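Local coordinates for GARP domain-containing protein (PDB 6XZ6) that binds the host complement regulator factor H as a trypanosome receptor, and probably thereby increases transmission of the parasite to tsetse flies, at residues R57-A62 with A209-E214; V19-R24 with Y111-S116; R33-V38 with A94-K98. One frame throughout, in Å; residues are numbered along the deposited sequence.

Interaction 1 (R57-A62 with A209-E214)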
# COMPACT_ATOMS: atom_id res chain seq x y z
N ARG A 57 25.56 36.57 2.29
CA ARG A 57 26.11 37.45 1.24
C ARG A 57 25.45 38.84 1.35
O ARG A 57 26.13 39.85 1.16
CB ARG A 57 25.86 36.80 -0.14
CG ARG A 57 26.06 37.69 -1.35
CD ARG A 57 25.74 36.96 -2.63
NE ARG A 57 25.69 37.87 -3.78
CZ ARG A 57 25.44 37.50 -5.03
NH1 ARG A 57 25.42 38.39 -6.01
NH2 ARG A 57 25.19 36.22 -5.31
N ALA A 58 24.14 38.89 1.66
CA ALA A 58 23.41 40.14 1.83
C ALA A 58 23.82 40.89 3.11
O ALA A 58 24.06 42.09 3.06
CB ALA A 58 21.91 39.88 1.81
N GLU A 59 23.92 40.17 4.23
CA GLU A 59 24.28 40.72 5.53
C GLU A 59 25.69 41.30 5.55
O GLU A 59 25.88 42.38 6.08
CB GLU A 59 24.06 39.69 6.65
CG GLU A 59 22.57 39.50 6.95
CD GLU A 59 22.15 38.41 7.91
OE1 GLU A 59 22.83 37.36 7.98
OE2 GLU A 59 21.11 38.61 8.57
N ALA A 60 26.65 40.61 4.91
CA ALA A 60 28.04 41.07 4.78
C ALA A 60 28.10 42.29 3.83
O ALA A 60 28.84 43.24 4.10
CB ALA A 60 28.92 39.95 4.27
N GLY A 61 27.29 42.25 2.77
CA GLY A 61 27.18 43.32 1.79
C GLY A 61 26.57 44.61 2.31
O GLY A 61 27.05 45.70 1.98
N ALA A 62 25.53 44.51 3.15
CA ALA A 62 24.81 45.65 3.74
C ALA A 62 25.50 46.30 4.94
O ALA A 62 24.98 47.29 5.45
CB ALA A 62 23.39 45.25 4.10
N ALA A 209 19.83 39.37 -2.50
CA ALA A 209 21.28 39.33 -2.33
C ALA A 209 22.08 39.52 -3.63
O ALA A 209 23.31 39.58 -3.59
CB ALA A 209 21.70 38.04 -1.65
N ALA A 210 21.37 39.64 -4.77
CA ALA A 210 21.97 39.79 -6.10
C ALA A 210 22.83 41.05 -6.23
O ALA A 210 23.86 41.03 -6.91
CB ALA A 210 20.89 39.78 -7.16
N GLN A 211 22.44 42.14 -5.53
CA GLN A 211 23.13 43.43 -5.56
C GLN A 211 24.49 43.44 -4.84
O GLN A 211 25.31 44.31 -5.14
CB GLN A 211 22.21 44.54 -5.02
CG GLN A 211 21.88 44.46 -3.54
CD GLN A 211 20.80 45.43 -3.13
OE1 GLN A 211 21.05 46.57 -2.71
NE2 GLN A 211 19.56 45.01 -3.27
N PHE A 212 24.74 42.49 -3.91
CA PHE A 212 25.96 42.43 -3.10
C PHE A 212 27.08 41.49 -3.63
O PHE A 212 26.80 40.64 -4.49
CB PHE A 212 25.61 42.07 -1.65
CG PHE A 212 24.46 42.85 -1.05
CD1 PHE A 212 24.64 44.15 -0.60
CD2 PHE A 212 23.21 42.27 -0.91
CE1 PHE A 212 23.58 44.86 -0.03
CE2 PHE A 212 22.15 42.97 -0.32
CZ PHE A 212 22.34 44.26 0.12
N PRO A 213 28.35 41.60 -3.14
CA PRO A 213 29.41 40.70 -3.64
C PRO A 213 29.35 39.30 -3.00
O PRO A 213 29.04 39.17 -1.81
CB PRO A 213 30.71 41.41 -3.23
CG PRO A 213 30.31 42.71 -2.61
CD PRO A 213 28.91 42.55 -2.15
N GLU A 214 29.70 38.26 -3.79
CA GLU A 214 29.76 36.85 -3.33
C GLU A 214 31.00 36.66 -2.41
O GLU A 214 31.90 37.50 -2.43
CB GLU A 214 29.85 35.90 -4.55
CG GLU A 214 28.66 35.95 -5.50
CD GLU A 214 28.67 35.07 -6.75
OE1 GLU A 214 29.76 34.75 -7.27
OE2 GLU A 214 27.56 34.72 -7.22
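The guanidinium of R57 is sandwiched between two pieces of the chain that follows helix 165-208: the carbonyl of A209 lies over one face, CG of E214 over the other, 3.5 Å above the plane, and O of F212 sits at the edge. The second flat group, the ring of F212, has O of A58 over the centre of one face and CG of Q211, from its own segment, over the centre of the other. CD2 of the ring comes to 3.5 Å from CA of A58, and CD1 obliquely to 3.5 Å from C of G61. The methyl of A58 touches CE2 of the ring and also meets CB of A209 at 3.9 Å.

R57 grips O of F212 side-on with two nitrogens. NH1, at 3.0 Å, meets the oxygen nearly along the C=O axis, while NE, at 3.1 Å, comes from above the carbonyl plane; both bonds are bent, near 142°. CG stands anti to the backbone N (chi1 166°) and the chain runs on extended, which lays the guanidinium against the carbonyls of the A209-F212 type I turn. E214 lies alongside, its OE2 3.4 Å from NH2 of R57 but well out of the guanidinium plane, so that pair is held by charge alone.

One arginine near the end of helix 4-61 thus fastens the terminal loop by a carbonyl and a carboxylate, while the F212 ring packs into the alanine- and glycine-lined surface beside it, where A58 and A62 also touch helix 67-125. The carboxylate of E214 would probably offset part of the arginine's charge.

Interaction 2 (V19-R24 with Y111-S116)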
# COMPACT_ATOMS: atom_id res chain seq x y z
N VAL A 19 -8.23 -8.60 -5.61
CA VAL A 19 -7.55 -8.33 -4.35
C VAL A 19 -6.05 -8.63 -4.44
O VAL A 19 -5.26 -7.80 -3.98
CB VAL A 19 -8.20 -9.04 -3.14
CG1 VAL A 19 -7.30 -8.96 -1.94
CG2 VAL A 19 -9.56 -8.46 -2.79
N ALA A 20 -5.66 -9.79 -4.99
CA ALA A 20 -4.24 -10.19 -5.12
C ALA A 20 -3.40 -9.20 -5.93
O ALA A 20 -2.26 -8.91 -5.56
CB ALA A 20 -4.13 -11.57 -5.75
N LYS A 21 -3.98 -8.68 -7.04
CA LYS A 21 -3.40 -7.70 -7.96
C LYS A 21 -3.13 -6.37 -7.26
O LYS A 21 -2.11 -5.74 -7.53
CB LYS A 21 -4.32 -7.50 -9.16
CG LYS A 21 -4.22 -8.58 -10.24
CD LYS A 21 -5.26 -8.34 -11.34
CE LYS A 21 -4.95 -7.17 -12.24
NZ LYS A 21 -5.81 -7.13 -13.45
N GLN A 22 -4.02 -5.95 -6.36
CA GLN A 22 -3.88 -4.72 -5.55
C GLN A 22 -2.79 -4.86 -4.50
O GLN A 22 -2.04 -3.92 -4.26
CB GLN A 22 -5.19 -4.40 -4.83
CG GLN A 22 -6.30 -3.98 -5.77
CD GLN A 22 -7.59 -3.75 -5.04
OE1 GLN A 22 -7.80 -4.18 -3.89
NE2 GLN A 22 -8.47 -3.06 -5.71
N LEU A 23 -2.71 -6.04 -3.86
CA LEU A 23 -1.70 -6.34 -2.83
C LEU A 23 -0.28 -6.43 -3.39
O LEU A 23 0.66 -6.08 -2.71
CB LEU A 23 -2.09 -7.60 -2.00
CG LEU A 23 -3.46 -7.51 -1.23
CD1 LEU A 23 -3.81 -8.80 -0.62
CD2 LEU A 23 -3.42 -6.47 -0.14
N ARG A 24 -0.12 -6.82 -4.65
CA ARG A 24 1.20 -6.86 -5.28
C ARG A 24 1.65 -5.46 -5.72
O ARG A 24 2.85 -5.20 -5.75
CB ARG A 24 1.19 -7.84 -6.45
CG ARG A 24 0.88 -9.25 -6.01
CD ARG A 24 0.50 -10.08 -7.19
NE ARG A 24 0.14 -11.45 -6.83
CZ ARG A 24 -0.56 -12.27 -7.61
NH1 ARG A 24 -1.01 -11.86 -8.79
NH2 ARG A 24 -0.84 -13.49 -7.20
N TYR A 111 -1.42 -10.51 3.90
CA TYR A 111 -2.37 -11.14 2.98
C TYR A 111 -1.87 -11.59 1.61
O TYR A 111 -2.54 -12.43 1.03
CB TYR A 111 -3.57 -10.21 2.78
CG TYR A 111 -4.40 -10.02 4.02
CD1 TYR A 111 -5.30 -11.00 4.44
CD2 TYR A 111 -4.27 -8.88 4.80
CE1 TYR A 111 -6.06 -10.84 5.59
CE2 TYR A 111 -5.00 -8.73 5.98
CZ TYR A 111 -5.89 -9.72 6.37
OH TYR A 111 -6.65 -9.58 7.50
N GLU A 112 -0.79 -11.02 1.05
CA GLU A 112 -0.42 -11.36 -0.33
C GLU A 112 -0.20 -12.86 -0.58
O GLU A 112 -0.73 -13.37 -1.57
CB GLU A 112 0.77 -10.54 -0.85
CG GLU A 112 0.90 -10.53 -2.37
CD GLU A 112 1.60 -11.72 -3.01
OE1 GLU A 112 1.34 -11.98 -4.21
OE2 GLU A 112 2.39 -12.39 -2.32
N SER A 113 0.54 -13.56 0.30
CA SER A 113 0.83 -14.99 0.15
C SER A 113 -0.42 -15.88 0.28
O SER A 113 -0.48 -16.99 -0.29
CB SER A 113 1.87 -15.42 1.18
OG SER A 113 1.45 -14.98 2.46
N VAL A 114 -1.41 -15.40 1.05
CA VAL A 114 -2.67 -16.09 1.27
C VAL A 114 -3.48 -16.05 -0.03
O VAL A 114 -3.82 -17.11 -0.55
CB VAL A 114 -3.44 -15.56 2.53
CG1 VAL A 114 -4.84 -16.18 2.65
CG2 VAL A 114 -2.63 -15.81 3.81
N PHE A 115 -3.75 -14.85 -0.58
CA PHE A 115 -4.51 -14.69 -1.82
C PHE A 115 -3.82 -15.34 -3.01
O PHE A 115 -4.52 -15.86 -3.87
CB PHE A 115 -4.77 -13.22 -2.10
CG PHE A 115 -5.84 -12.67 -1.20
CD1 PHE A 115 -7.18 -12.74 -1.56
CD2 PHE A 115 -5.51 -12.07 0.01
CE1 PHE A 115 -8.17 -12.22 -0.72
CE2 PHE A 115 -6.50 -11.56 0.85
CZ PHE A 115 -7.82 -11.64 0.48
N SER A 116 -2.49 -15.33 -3.05
CA SER A 116 -1.71 -16.00 -4.10
C SER A 116 -1.85 -17.53 -4.02
O SER A 116 -2.02 -18.16 -5.05
CB SER A 116 -0.24 -15.57 -4.03
OG SER A 116 -0.11 -14.22 -4.46
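R24 reaches across from helix 19-24 to E112 and S116 on helix 111-116, and its atoms can be followed outward. CB sets CG anti to the carbonyl carbon, and from there the extended chain carries the tip across E112 and on to S116. CG, 3.3 Å from OE1 of E112, and then CD both pass that oxygen before NE bonds to it. NE donates to OE1 at 2.9 Å in a salt bridge, nearly straight at 163°, and OE1 is met nearly end-on. At the tip, NH2 donates to OG of S116, also at 2.9 Å and straighter still, 172°. Both acceptors lie near the guanidinium plane, at its edge, while the methyl of A20 sits over the centre of one face. E112 bends at chi2, its side chain crossing R24 at about a right angle, with the two planar groups 56° apart. The remaining nitrogen, NH1, bonds to O of A141 and O of C138, so the rotation of the guanidinium is fixed by partners on several parts of the fold.

Beside this polar patch the contact is apolar. CG1 of V19 rests over the centre of the F115 ring in a CH-pi contact, 3.6 Å from the centroid. CD1 of L23 touches both CB of Y111 and CD2 of F115, 3.7 Å from each.

The two helices run roughly antiparallel, their axes 9.2 Å apart at closest approach. Helix 165-208 closes over the apolar side, with Y170 edge-to-face against both Y111 and F115, and helix 148-161 adds A154 and L158. On the outer side, V114 packs against C32 of the bound complement factor H chain.

Interaction 3 (R33-V38 with A94-K98)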
# COMPACT_ATOMS: atom_id res chain seq x y z
N ARG A 33 6.28 6.66 -3.52
CA ARG A 33 5.92 7.71 -2.57
C ARG A 33 7.07 8.04 -1.62
O ARG A 33 7.34 9.21 -1.39
CB ARG A 33 4.65 7.34 -1.81
CG ARG A 33 3.40 7.18 -2.71
CD ARG A 33 3.03 8.43 -3.47
NE ARG A 33 2.47 8.08 -4.77
CZ ARG A 33 1.99 8.95 -5.66
NH1 ARG A 33 1.49 8.53 -6.81
NH2 ARG A 33 1.98 10.26 -5.39
N ARG A 34 7.74 6.99 -1.10
CA ARG A 34 8.92 7.07 -0.22
C ARG A 34 10.08 7.77 -0.94
O ARG A 34 10.71 8.63 -0.35
CB ARG A 34 9.36 5.68 0.26
CG ARG A 34 8.92 5.31 1.69
CD ARG A 34 9.63 4.06 2.20
NE ARG A 34 8.71 2.93 2.23
CZ ARG A 34 8.80 1.85 1.45
NH1 ARG A 34 7.87 0.90 1.51
NH2 ARG A 34 9.82 1.71 0.60
N PHE A 35 10.33 7.44 -2.21
CA PHE A 35 11.35 8.07 -3.07
C PHE A 35 11.02 9.53 -3.32
O PHE A 35 11.87 10.40 -3.13
CB PHE A 35 11.46 7.31 -4.40
CG PHE A 35 12.21 6.00 -4.33
CD1 PHE A 35 13.19 5.79 -3.36
CD2 PHE A 35 12.01 5.01 -5.30
CE1 PHE A 35 13.92 4.61 -3.34
CE2 PHE A 35 12.74 3.83 -5.28
CZ PHE A 35 13.71 3.64 -4.31
N GLU A 36 9.75 9.82 -3.66
CA GLU A 36 9.23 11.17 -3.88
C GLU A 36 9.39 12.06 -2.64
O GLU A 36 9.82 13.21 -2.78
CB GLU A 36 7.76 11.10 -4.37
CG GLU A 36 7.21 12.46 -4.76
CD GLU A 36 5.76 12.47 -5.17
OE1 GLU A 36 5.20 13.58 -5.27
OE2 GLU A 36 5.17 11.38 -5.37
N ALA A 37 9.06 11.54 -1.43
CA ALA A 37 9.20 12.26 -0.16
C ALA A 37 10.67 12.57 0.12
O ALA A 37 11.00 13.69 0.50
CB ALA A 37 8.59 11.45 0.97
N VAL A 38 11.56 11.60 -0.12
CA VAL A 38 13.01 11.72 0.06
C VAL A 38 13.57 12.79 -0.89
O VAL A 38 14.39 13.60 -0.49
CB VAL A 38 13.70 10.32 -0.11
CG1 VAL A 38 15.21 10.44 -0.43
CG2 VAL A 38 13.48 9.46 1.13
N ALA A 94 7.75 13.74 5.42
CA ALA A 94 8.46 12.55 4.91
C ALA A 94 8.48 11.43 5.93
O ALA A 94 8.37 10.27 5.57
CB ALA A 94 9.88 12.89 4.48
N MET A 95 8.59 11.78 7.22
CA MET A 95 8.54 10.86 8.36
C MET A 95 7.15 10.19 8.33
O MET A 95 7.08 8.97 8.50
CB MET A 95 8.82 11.65 9.67
CG MET A 95 8.49 10.91 10.96
SD MET A 95 6.72 10.84 11.43
CE MET A 95 6.46 12.46 12.00
N GLU A 96 6.05 10.96 8.05
CA GLU A 96 4.71 10.36 7.97
C GLU A 96 4.61 9.41 6.77
O GLU A 96 4.07 8.33 6.90
CB GLU A 96 3.56 11.39 7.93
CG GLU A 96 3.65 12.60 8.86
CD GLU A 96 3.27 12.46 10.32
OE1 GLU A 96 3.09 13.52 10.98
OE2 GLU A 96 3.18 11.32 10.82
N VAL A 97 5.16 9.81 5.62
CA VAL A 97 5.21 8.96 4.42
C VAL A 97 5.85 7.60 4.79
O VAL A 97 5.26 6.57 4.53
CB VAL A 97 5.95 9.64 3.21
CG1 VAL A 97 6.16 8.66 2.07
CG2 VAL A 97 5.22 10.88 2.74
N LYS A 98 7.05 7.60 5.40
CA LYS A 98 7.71 6.35 5.83
C LYS A 98 6.81 5.52 6.82
O LYS A 98 6.79 4.30 6.74
CB LYS A 98 9.08 6.64 6.46
CG LYS A 98 10.18 6.76 5.43
CD LYS A 98 11.13 7.94 5.71
CE LYS A 98 11.87 8.39 4.45
NZ LYS A 98 10.95 8.93 3.40
O HOH W 1 8.10 2.38 5.01
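A37 and V97 make the central apolar contact between the antiparallel helices 4-61 and 67-125: the methyl of A37 lies against both branches of V97, with CG2 at 3.8 Å from CB of A37. The same methyl also meets CB of A94 at 4.0 Å. V97 places CG1 anti to its own backbone N (chi1 171°), which directs that branch at the backbone of the partner helix, 3.7 Å from O of R33. Helix 165-208 packs on V97 as well, through A187 and T188. The axes of the two segments approach to 9.3 Å, and their N-to-C directions are 165° apart.

Among the longer side chains, the methylenes of R34 and K98 pass each other, CG to CG at 4.2 Å. K98 is bent at chi2 and chi4, and this folds its ammonium end up against a methyl of V38, whose CG2 is 3.4 Å from NZ of K98, the two chains crossing at about a right angle.

Polar links are indirect. One water accepts a weak bond from NE of R34 and donates to O of K98 at 2.9 Å, bridging the helices. The charged end of R34 is pinned chiefly by D105 further along helix 67-125, through a salt bridge from NH1.

No direct hydrogen bond joins the two segments, so they are held together by close apolar contact and the water bridge. NE of R34 and NZ of K98 stand 6.5 Å apart; these like charges probably repel mildly, and the D105 carboxylate should lessen the cost on the arginine side.

How the interactions relate
All three contacts draw on helix 4-61, strung along the long axis of the bundle. Interactions 2 and 3 also share helix 67-125, the antiparallel partner, and their centres are 24 Å apart; along the chain interaction 3 is nested inside the loop that interaction 2 closes. The segments of interaction 1 alternate with both: its first falls between their first and second segments, its second follows them all. Its centre lies 36 Å from that of interaction 3 and 59 Å from that of interaction 2, on the opposite side of the chain's centre from the latter. Together they join helix 4-61 to its partners along much of its length, with the factor H contact at the interaction 2 end.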